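Local coordinates for ADP-ribosylating toxin CARDS (Mycoplasma pneumoniae, PDB 4TLV), which transfers ADP-ribosyl groups from NAD(+) to multiple target proteins in vitro and causes vacuolation of mammalian cells as the main virulence factor of this bacterium, at residues Y454-L459 with Y464-P469; L446-R451 with G565-T570. One frame throughout, in Å; residues are numbered along the deposited sequence.

In the fold
Both contacts lie in D3, the C-terminal beta-trefoil domain, with centres about 9 Å apart. The three-stranded antiparallel sheet 448-450, 453-457, 463-464 links them: contact 1 pairs the second and third strands, and contact 2 joins the first to strand 567-570 of the large antiparallel sheet of D3. Along the chain, contact 1 is a local turn-back nested inside the loop of 113 residues that contact 2 closes. The two contacts touch directly, and through the side chains that meet strand 567-570 early and late parts of D3 are packed together. The domain belongs to the C-terminal region required for interaction with annexin A2.

Contact 1 (Y454-L459 with Y464-P469); sequences YYTPQL and YQMKTP
Thr456 and Tyr464 form an antiparallel hydrogen-bonded pair, with their CA atoms 5.4 Å apart. Thr456 N donates to Tyr464 O at 2.9 Å, and Tyr464 N returns an equally short bond to Thr456 O. Beyond this pair, residues 465-467 continue alongside the strand as far as Tyr454, then the chain turns back and brings Thr468 beside Thr456. Although Met466 N also comes close to Tyr454 O, its N-H is poorly directed for a bond, and the amide of Gln465 takes that carbonyl instead. Gln465 NE2 approaches Tyr454 O in the carbonyl plane on a lone pair, at 2.9 Å and a C=O...N angle of 142°. With CG anti to the backbone N (chi1 -163°), Gln465 lays that carbon over one face of the Tyr455 ring, a CH-pi contact with CG 3.9 Å from the ring centroid; a sharp bend at chi2 then turns the amide to Tyr454 O. A water bridges Tyr455 O and Thr468 N, supplying a link where direct backbone pairing is absent. In the Thr456 side chain, OG1 lies 2.7 Å from Thr468 OG1, while methyl CG2 packs on Met466 CG at 3.7 Å. Gln458 reaches the other end of the pair, its OE1 3.1 Å from Tyr464 CB, with amide and ring planes 35° apart. Lys467 runs alongside Tyr454 with its chain extended, and its CD lies over one ring face toward the rim. Outside the two segments, Thr468 OG1 is hydrogen-bonded to Leu446 O, so this buried hydroxyl joins the chain entering the preceding strand. Trp448 stacks on the face of Tyr455 opposite Gln465, and Tyr449 meets Tyr454 edge-to-face. Strand 453-457 lies between 448-450 and 463-464 in a three-stranded sheet, and Pro457 and Thr468 also touch Ile473 of strand 473-476.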
ATOM      1  N   TYR A 454      -8.521  26.743   2.369  1.00 18.41           N
ATOM      2  CA  TYR A 454      -8.962  25.391   2.013  1.00 18.75           C
ATOM      3  C   TYR A 454     -10.458  25.159   2.215  1.00 20.09           C
ATOM      4  O   TYR A 454     -11.062  25.665   3.168  1.00 21.02           O
ATOM      5  CB  TYR A 454      -8.184  24.350   2.829  1.00 19.12           C
ATOM      6  CG  TYR A 454      -6.711  24.326   2.519  1.00 22.13           C
ATOM      7  CD1 TYR A 454      -5.851  25.259   3.081  1.00 23.72           C
ATOM      8  CD2 TYR A 454      -6.180  23.381   1.647  1.00 23.26           C
ATOM      9  CE1 TYR A 454      -4.502  25.248   2.799  1.00 31.39           C
ATOM     10  CE2 TYR A 454      -4.822  23.360   1.356  1.00 28.05           C
ATOM     11  CZ  TYR A 454      -3.990  24.296   1.934  1.00 32.04           C
ATOM     12  OH  TYR A 454      -2.640  24.281   1.655  1.00 37.00           O
ATOM     13  N   TYR A 455     -11.039  24.365   1.326  1.00 16.60           N
ATOM     14  CA  TYR A 455     -12.425  23.942   1.438  1.00 18.07           C
ATOM     15  C   TYR A 455     -12.552  22.432   1.335  1.00 19.11           C
ATOM     16  O   TYR A 455     -11.736  21.766   0.696  1.00 16.80           O
ATOM     17  CB  TYR A 455     -13.259  24.570   0.340  1.00 19.28           C
ATOM     18  CG  TYR A 455     -13.330  26.080   0.451  1.00 24.28           C
ATOM     19  CD1 TYR A 455     -12.329  26.879  -0.087  1.00 21.99           C
ATOM     20  CD2 TYR A 455     -14.397  26.698   1.097  1.00 25.29           C
ATOM     21  CE1 TYR A 455     -12.386  28.275   0.006  1.00 25.46           C
ATOM     22  CE2 TYR A 455     -14.468  28.092   1.198  1.00 24.77           C
ATOM     23  CZ  TYR A 455     -13.467  28.866   0.651  1.00 29.42           C
ATOM     24  OH  TYR A 455     -13.539  30.240   0.757  1.00 35.81           O
ATOM     25  N   THR A 456     -13.612  21.914   1.940  1.00 18.66           N
ATOM     26  CA  THR A 456     -13.867  20.482   2.010  1.00 15.91           C
ATOM     27  C   THR A 456     -15.314  20.211   1.577  1.00 19.33           C
ATOM     28  O   THR A 456     -16.212  21.027   1.820  1.00 20.40           O
ATOM     29  CB  THR A 456     -13.591  19.956   3.443  1.00 19.21           C
ATOM     30  OG1 THR A 456     -13.587  18.525   3.446  1.00 21.61           O
ATOM     31  CG2 THR A 456     -14.648  20.472   4.434  1.00 22.78           C
ATOM     32  N   PRO A 457     -15.555  19.073   0.914  1.00 21.75           N
ATOM     33  CA  PRO A 457     -16.915  18.735   0.484  1.00 16.18           C
ATOM     34  C   PRO A 457     -17.808  18.466   1.690  1.00 24.25           C
ATOM     35  O   PRO A 457     -17.323  18.026   2.741  1.00 20.09           O
ATOM     36  CB  PRO A 457     -16.734  17.428  -0.297  1.00 22.14           C
ATOM     37  CG  PRO A 457     -15.267  17.235  -0.440  1.00 24.65           C
ATOM     38  CD  PRO A 457     -14.603  17.987   0.647  1.00 21.42           C
ATOM     39  N   GLN A 458     -19.094  18.756   1.539  1.00 21.70           N
ATOM     40  CA  GLN A 458     -20.104  18.406   2.542  1.00 24.40           C
ATOM     41  C   GLN A 458     -21.081  17.459   1.878  1.00 23.32           C
ATOM     42  O   GLN A 458     -21.238  17.491   0.656  1.00 20.00           O
ATOM     43  CB  GLN A 458     -20.857  19.651   3.017  1.00 26.02           C
ATOM     44  CG  GLN A 458     -20.002  20.666   3.745  1.00 27.19           C
ATOM     45  CD  GLN A 458     -19.809  20.348   5.224  1.00 41.70           C
ATOM     46  OE1 GLN A 458     -18.683  20.160   5.690  1.00 48.38           O
ATOM     47  NE2 GLN A 458     -20.906  20.302   5.970  1.00 46.42           N
ATOM     48  N   LEU A 459     -21.764  16.642   2.680  1.00 21.33           N
ATOM     49  CA  LEU A 459     -22.653  15.626   2.140  1.00 19.88           C
ATOM     50  C   LEU A 459     -23.822  16.251   1.397  1.00 20.98           C
ATOM     51  O   LEU A 459     -24.449  15.614   0.557  1.00 23.29           O
ATOM     52  CB  LEU A 459     -23.153  14.713   3.263  1.00 21.40           C
ATOM     53  CG  LEU A 459     -22.073  13.768   3.797  1.00 22.19           C
ATOM     54  CD1 LEU A 459     -22.577  12.995   5.025  1.00 23.22           C
ATOM     55  CD2 LEU A 459     -21.648  12.815   2.693  1.00 18.92           C
ATOM     56  N   TYR A 464     -17.500  23.385   3.013  1.00 21.25           N
ATOM     57  CA  TYR A 464     -17.227  24.021   4.288  1.00 22.82           C
ATOM     58  C   TYR A 464     -15.808  24.559   4.172  1.00 30.27           C
ATOM     59  O   TYR A 464     -14.970  23.970   3.485  1.00 23.98           O
ATOM     60  CB  TYR A 464     -17.327  22.946   5.369  1.00 33.27           C
ATOM     61  CG  TYR A 464     -17.136  23.340   6.818  1.00 38.99           C
ATOM     62  CD1 TYR A 464     -15.946  23.901   7.261  1.00 44.81           C
ATOM     63  CD2 TYR A 464     -18.124  23.071   7.763  1.00 50.70           C
ATOM     64  CE1 TYR A 464     -15.751  24.228   8.605  1.00 49.03           C
ATOM     65  CE2 TYR A 464     -17.943  23.389   9.112  1.00 54.10           C
ATOM     66  CZ  TYR A 464     -16.753  23.968   9.525  1.00 56.79           C
ATOM     67  OH  TYR A 464     -16.557  24.285  10.853  1.00 59.19           O
ATOM     68  N   GLN A 465     -15.532  25.680   4.826  1.00 28.50           N
ATOM     69  CA  GLN A 465     -14.210  26.273   4.743  1.00 23.75           C
ATOM     70  C   GLN A 465     -13.301  25.721   5.822  1.00 28.61           C
ATOM     71  O   GLN A 465     -13.267  26.219   6.945  1.00 31.00           O
ATOM     72  CB  GLN A 465     -14.280  27.803   4.819  1.00 25.99           C
ATOM     73  CG  GLN A 465     -13.003  28.498   4.339  1.00 24.46           C
ATOM     74  CD  GLN A 465     -11.905  28.508   5.377  1.00 31.06           C
ATOM     75  OE1 GLN A 465     -11.997  29.208   6.389  1.00 29.16           O
ATOM     76  NE2 GLN A 465     -10.841  27.746   5.125  1.00 26.22           N
ATOM     77  N   MET A 466     -12.573  24.672   5.460  1.00 21.98           N
ATOM     78  CA  MET A 466     -11.567  24.061   6.312  1.00 24.25           C
ATOM     79  C   MET A 466     -10.856  23.003   5.466  1.00 23.21           C
ATOM     80  O   MET A 466     -11.370  22.566   4.430  1.00 20.31           O
ATOM     81  CB  MET A 466     -12.204  23.424   7.555  1.00 30.24           C
ATOM     82  CG  MET A 466     -13.234  22.352   7.233  1.00 30.06           C
ATOM     83  SD  MET A 466     -13.966  21.516   8.672  1.00 46.96           S
ATOM     84  CE  MET A 466     -12.859  20.121   8.861  1.00 29.14           C
ATOM     85  N   LYS A 467      -9.680  22.590   5.905  1.00 21.96           N
ATOM     86  CA  LYS A 467      -8.955  21.571   5.180  1.00 21.86           C
ATOM     87  C   LYS A 467      -9.629  20.223   5.448  1.00 24.58           C
ATOM     88  O   LYS A 467     -10.050  19.947   6.568  1.00 24.91           O
ATOM     89  CB  LYS A 467      -7.483  21.565   5.592  1.00 21.93           C
ATOM     90  CG  LYS A 467      -6.587  20.795   4.623  1.00 31.91           C
ATOM     91  CD  LYS A 467      -5.113  20.916   4.999  1.00 38.26           C
ATOM     92  CE  LYS A 467      -4.252  19.956   4.179  1.00 47.84           C
ATOM     93  NZ  LYS A 467      -2.794  20.134   4.448  1.00 56.68           N
ATOM     94  N   THR A 468      -9.779  19.412   4.409  1.00 20.64           N
ATOM     95  CA  THR A 468     -10.382  18.094   4.559  1.00 19.48           C
ATOM     96  C   THR A 468      -9.556  17.284   5.553  1.00 18.20           C
ATOM     97  O   THR A 468      -8.334  17.213   5.433  1.00 17.69           O
ATOM     98  CB  THR A 468     -10.430  17.372   3.214  1.00 18.99           C
ATOM     99  OG1 THR A 468     -11.215  18.142   2.292  1.00 16.17           O
ATOM    100  CG2 THR A 468     -11.044  15.990   3.368  1.00 16.90           C
ATOM    101  N   PRO A 469     -10.213  16.693   6.561  1.00 20.90           N
ATOM    102  CA  PRO A 469      -9.409  15.935   7.526  1.00 22.33           C
ATOM    103  C   PRO A 469      -8.932  14.599   6.961  1.00 20.21           C
ATOM    104  O   PRO A 469      -9.512  14.064   6.010  1.00 18.03           O
ATOM    105  CB  PRO A 469     -10.389  15.676   8.669  1.00 24.58           C
ATOM    106  CG  PRO A 469     -11.722  15.632   8.002  1.00 24.77           C
ATOM    107  CD  PRO A 469     -11.644  16.693   6.914  1.00 24.32           C
TER
HETATM  108  O   HOH W   1      -7.975  27.286   5.215  1.00 24.87           O
HETATM  109  O   HOH W   2      -9.154  20.827   1.901  1.00 15.47           O

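Contact 2 (L446-R451 with G565-T570); sequences LGWYWR and GGWYST
Trp448 and Trp567 meet obliquely, CD1 of the first touching CZ2 of the second at 3.5 Å. The Trp567 carbon comes in at the edge of the Trp448 ring, near its plane. The two indoles are strongly inclined, at 74°, and the centroids of the five-membered ring of Trp448 and the six-membered ring of Trp567 are 5.5 Å apart. This oblique meeting lets two large side chains fill a common buried region without overlapping face to face. On the six-membered ring of the first indole, Trp448 CZ2 rests 3.9 Å from Gly565 CA. Gly565 has a positive phi (85°), and at its backbone angles a CB would press on the carbonyl O of the preceding residue, which accounts for glycine here. Gly447 adds a looser approach, its carbonyl O 4.2 Å from Trp567 CH2. Trp448 reaches across because its CG sits between the backbone N and the carbonyl carbon, chi1 61°, which swings the indole toward residues 565-567. No hydrogen bond directly joins the two segments, yet both indole N-H groups find the same partner: Trp448 NE1 and Trp567 NE1 each bond Ser463 OG. That hydroxyl is also bonded to Gly565 O, so one serine ties both rings to the turn leading into the later strand. In the next shell Val557 of strand 554-558 touches both tryptophans, while Pro457 CG packs against Trp567 CZ2 at 3.6 Å. The backbones of Trp448 and Tyr455 are hydrogen-bonded, pairing strand 448-450 with the strand that follows it. Trp567 is held against Val509 of strand 506-512 and Ile582 of strand 578-583. The tryptophan pair thus joins strand 448-450 and its neighbours to strand 567-570 within the beta-trefoil of D3.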
ATOM      1  N   LEU A 446     -10.106  14.670  -0.519  1.00 12.49           N
ATOM      2  CA  LEU A 446     -10.438  15.630  -1.589  1.00 14.73           C
ATOM      3  C   LEU A 446     -10.825  16.981  -1.026  1.00 15.78           C
ATOM      4  O   LEU A 446     -11.492  17.065  -0.006  1.00 16.51           O
ATOM      5  CB  LEU A 446     -11.570  15.130  -2.482  1.00 14.45           C
ATOM      6  CG  LEU A 446     -11.392  13.736  -3.094  1.00 18.49           C
ATOM      7  CD1 LEU A 446     -12.572  13.428  -3.987  1.00 14.23           C
ATOM      8  CD2 LEU A 446     -10.056  13.633  -3.862  1.00 13.78           C
ATOM      9  N   GLY A 447     -10.415  18.041  -1.711  1.00 16.21           N
ATOM     10  CA  GLY A 447     -10.798  19.379  -1.298  1.00 15.73           C
ATOM     11  C   GLY A 447     -10.568  20.349  -2.437  1.00 15.50           C
ATOM     12  O   GLY A 447     -10.269  19.947  -3.554  1.00 15.33           O
ATOM     13  N   TRP A 448     -10.731  21.630  -2.156  1.00 13.78           N
ATOM     14  CA  TRP A 448     -10.324  22.639  -3.109  1.00 17.40           C
ATOM     15  C   TRP A 448      -9.715  23.818  -2.380  1.00 17.46           C
ATOM     16  O   TRP A 448      -9.813  23.913  -1.154  1.00 19.08           O
ATOM     17  CB  TRP A 448     -11.450  23.029  -4.078  1.00 18.06           C
ATOM     18  CG  TRP A 448     -12.717  23.616  -3.487  1.00 18.57           C
ATOM     19  CD1 TRP A 448     -13.748  22.928  -2.901  1.00 18.09           C
ATOM     20  CD2 TRP A 448     -13.111  25.001  -3.492  1.00 15.45           C
ATOM     21  NE1 TRP A 448     -14.754  23.803  -2.529  1.00 21.08           N
ATOM     22  CE2 TRP A 448     -14.386  25.078  -2.881  1.00 20.21           C
ATOM     23  CE3 TRP A 448     -12.509  26.181  -3.961  1.00 24.06           C
ATOM     24  CZ2 TRP A 448     -15.067  26.291  -2.712  1.00 23.46           C
ATOM     25  CZ3 TRP A 448     -13.190  27.389  -3.794  1.00 26.99           C
ATOM     26  CH2 TRP A 448     -14.455  27.432  -3.174  1.00 24.44           C
ATOM     27  N   TYR A 449      -9.062  24.692  -3.140  1.00 15.89           N
ATOM     28  CA  TYR A 449      -8.243  25.753  -2.591  1.00 18.51           C
ATOM     29  C   TYR A 449      -8.555  27.043  -3.328  1.00 18.62           C
ATOM     30  O   TYR A 449      -8.695  27.054  -4.547  1.00 18.13           O
ATOM     31  CB  TYR A 449      -6.782  25.392  -2.810  1.00 17.32           C
ATOM     32  CG  TYR A 449      -5.775  26.387  -2.326  1.00 20.84           C
ATOM     33  CD1 TYR A 449      -5.378  26.413  -0.994  1.00 23.85           C
ATOM     34  CD2 TYR A 449      -5.176  27.280  -3.208  1.00 20.08           C
ATOM     35  CE1 TYR A 449      -4.428  27.305  -0.559  1.00 21.62           C
ATOM     36  CE2 TYR A 449      -4.233  28.174  -2.779  1.00 24.04           C
ATOM     37  CZ  TYR A 449      -3.858  28.187  -1.460  1.00 24.03           C
ATOM     38  OH  TYR A 449      -2.906  29.091  -1.049  1.00 25.20           O
ATOM     39  N   TRP A 450      -8.683  28.127  -2.585  1.00 21.43           N
ATOM     40  CA  TRP A 450      -8.956  29.411  -3.212  1.00 24.78           C
ATOM     41  C   TRP A 450      -8.346  30.530  -2.402  1.00 25.02           C
ATOM     42  O   TRP A 450      -8.693  30.739  -1.242  1.00 21.32           O
ATOM     43  CB  TRP A 450     -10.461  29.628  -3.410  1.00 31.17           C
ATOM     44  CG  TRP A 450     -10.750  30.854  -4.235  1.00 36.81           C
ATOM     45  CD1 TRP A 450     -11.360  32.005  -3.816  1.00 37.76           C
ATOM     46  CD2 TRP A 450     -10.394  31.067  -5.611  1.00 39.32           C
ATOM     47  NE1 TRP A 450     -11.420  32.911  -4.848  1.00 40.45           N
ATOM     48  CE2 TRP A 450     -10.832  32.365  -5.959  1.00 42.28           C
ATOM     49  CE3 TRP A 450      -9.745  30.287  -6.582  1.00 42.41           C
ATOM     50  CZ2 TRP A 450     -10.652  32.898  -7.243  1.00 40.42           C
ATOM     51  CZ3 TRP A 450      -9.563  30.819  -7.856  1.00 42.77           C
ATOM     52  CH2 TRP A 450     -10.020  32.115  -8.174  1.00 42.44           C
ATOM     53  N   ARG A 451      -7.381  31.213  -3.011  1.00 26.06           N
ATOM     54  CA  ARG A 451      -6.779  32.403  -2.427  1.00 29.37           C
ATOM     55  C   ARG A 451      -6.251  32.196  -1.013  1.00 27.35           C
ATOM     56  O   ARG A 451      -6.406  33.062  -0.152  1.00 29.42           O
ATOM     57  CB  ARG A 451      -7.773  33.567  -2.467  1.00 32.65           C
ATOM     58  CG  ARG A 451      -8.089  34.036  -3.880  1.00 40.51           C
ATOM     59  CD  ARG A 451      -9.126  35.155  -3.894  1.00 49.92           C
ATOM     60  NE  ARG A 451      -8.724  36.316  -3.096  1.00 65.26           N
ATOM     61  CZ  ARG A 451      -7.960  37.309  -3.545  1.00 66.70           C
ATOM     62  NH1 ARG A 451      -7.495  37.278  -4.787  1.00 62.30           N
ATOM     63  NH2 ARG A 451      -7.654  38.331  -2.747  1.00 56.88           N
ATOM     64  N   GLY A 565     -19.194  26.912  -3.659  1.00 24.19           N
ATOM     65  CA  GLY A 565     -18.892  25.690  -2.939  1.00 23.11           C
ATOM     66  C   GLY A 565     -19.671  24.490  -3.426  1.00 21.17           C
ATOM     67  O   GLY A 565     -19.501  23.389  -2.905  1.00 20.60           O
ATOM     68  N   GLY A 566     -20.517  24.691  -4.432  1.00 20.44           N
ATOM     69  CA  GLY A 566     -21.320  23.605  -4.963  1.00 22.47           C
ATOM     70  C   GLY A 566     -20.547  22.702  -5.912  1.00 24.35           C
ATOM     71  O   GLY A 566     -19.956  23.168  -6.887  1.00 20.36           O
ATOM     72  N   TRP A 567     -20.568  21.400  -5.634  1.00 22.01           N
ATOM     73  CA  TRP A 567     -19.876  20.417  -6.462  1.00 20.74           C
ATOM     74  C   TRP A 567     -20.793  19.948  -7.582  1.00 18.85           C
ATOM     75  O   TRP A 567     -21.938  19.581  -7.340  1.00 19.39           O
ATOM     76  CB  TRP A 567     -19.424  19.227  -5.591  1.00 16.24           C
ATOM     77  CG  TRP A 567     -18.397  19.611  -4.573  1.00 18.46           C
ATOM     78  CD1 TRP A 567     -18.599  20.362  -3.460  1.00 18.76           C
ATOM     79  CD2 TRP A 567     -17.004  19.258  -4.569  1.00 21.57           C
ATOM     80  NE1 TRP A 567     -17.425  20.512  -2.764  1.00 18.48           N
ATOM     81  CE2 TRP A 567     -16.428  19.836  -3.422  1.00 22.11           C
ATOM     82  CE3 TRP A 567     -16.190  18.500  -5.421  1.00 25.71           C
ATOM     83  CZ2 TRP A 567     -15.071  19.697  -3.105  1.00 23.56           C
ATOM     84  CZ3 TRP A 567     -14.838  18.360  -5.109  1.00 25.98           C
ATOM     85  CH2 TRP A 567     -14.293  18.953  -3.960  1.00 20.69           C
ATOM     86  N   TYR A 568     -20.297  19.946  -8.814  1.00 17.35           N
ATOM     87  CA  TYR A 568     -21.107  19.501  -9.937  1.00 17.12           C
ATOM     88  C   TYR A 568     -20.233  18.774 -10.944  1.00 18.04           C
ATOM     89  O   TYR A 568     -19.009  18.772 -10.819  1.00 21.30           O
ATOM     90  CB  TYR A 568     -21.801  20.714 -10.594  1.00 19.18           C
ATOM     91  CG  TYR A 568     -20.853  21.662 -11.303  1.00 19.11           C
ATOM     92  CD1 TYR A 568     -20.160  22.650 -10.601  1.00 19.06           C
ATOM     93  CD2 TYR A 568     -20.653  21.569 -12.673  1.00 22.97           C
ATOM     94  CE1 TYR A 568     -19.281  23.515 -11.247  1.00 21.02           C
ATOM     95  CE2 TYR A 568     -19.785  22.434 -13.335  1.00 23.83           C
ATOM     96  CZ  TYR A 568     -19.102  23.402 -12.618  1.00 25.17           C
ATOM     97  OH  TYR A 568     -18.235  24.246 -13.279  1.00 24.40           O
ATOM     98  N   SER A 569     -20.844  18.137 -11.934  1.00 18.56           N
ATOM     99  CA  SER A 569     -20.073  17.601 -13.050  1.00 19.71           C
ATOM    100  C   SER A 569     -20.563  18.193 -14.372  1.00 25.25           C
ATOM    101  O   SER A 569     -21.724  18.602 -14.482  1.00 23.46           O
ATOM    102  CB  SER A 569     -20.119  16.067 -13.094  1.00 16.53           C
ATOM    103  OG  SER A 569     -21.413  15.565 -13.399  1.00 20.17           O
ATOM    104  N   THR A 570     -19.686  18.209 -15.375  1.00 23.98           N
ATOM    105  CA  THR A 570     -19.957  18.940 -16.611  1.00 23.80           C
ATOM    106  C   THR A 570     -19.271  18.365 -17.847  1.00 25.93           C
ATOM    107  O   THR A 570     -18.237  17.698 -17.754  1.00 24.13           O
ATOM    108  CB  THR A 570     -19.567  20.431 -16.458  1.00 28.03           C
ATOM    109  OG1 THR A 570     -19.857  21.132 -17.673  1.00 30.69           O
ATOM    110  CG2 THR A 570     -18.079  20.583 -16.124  1.00 25.37           C
TER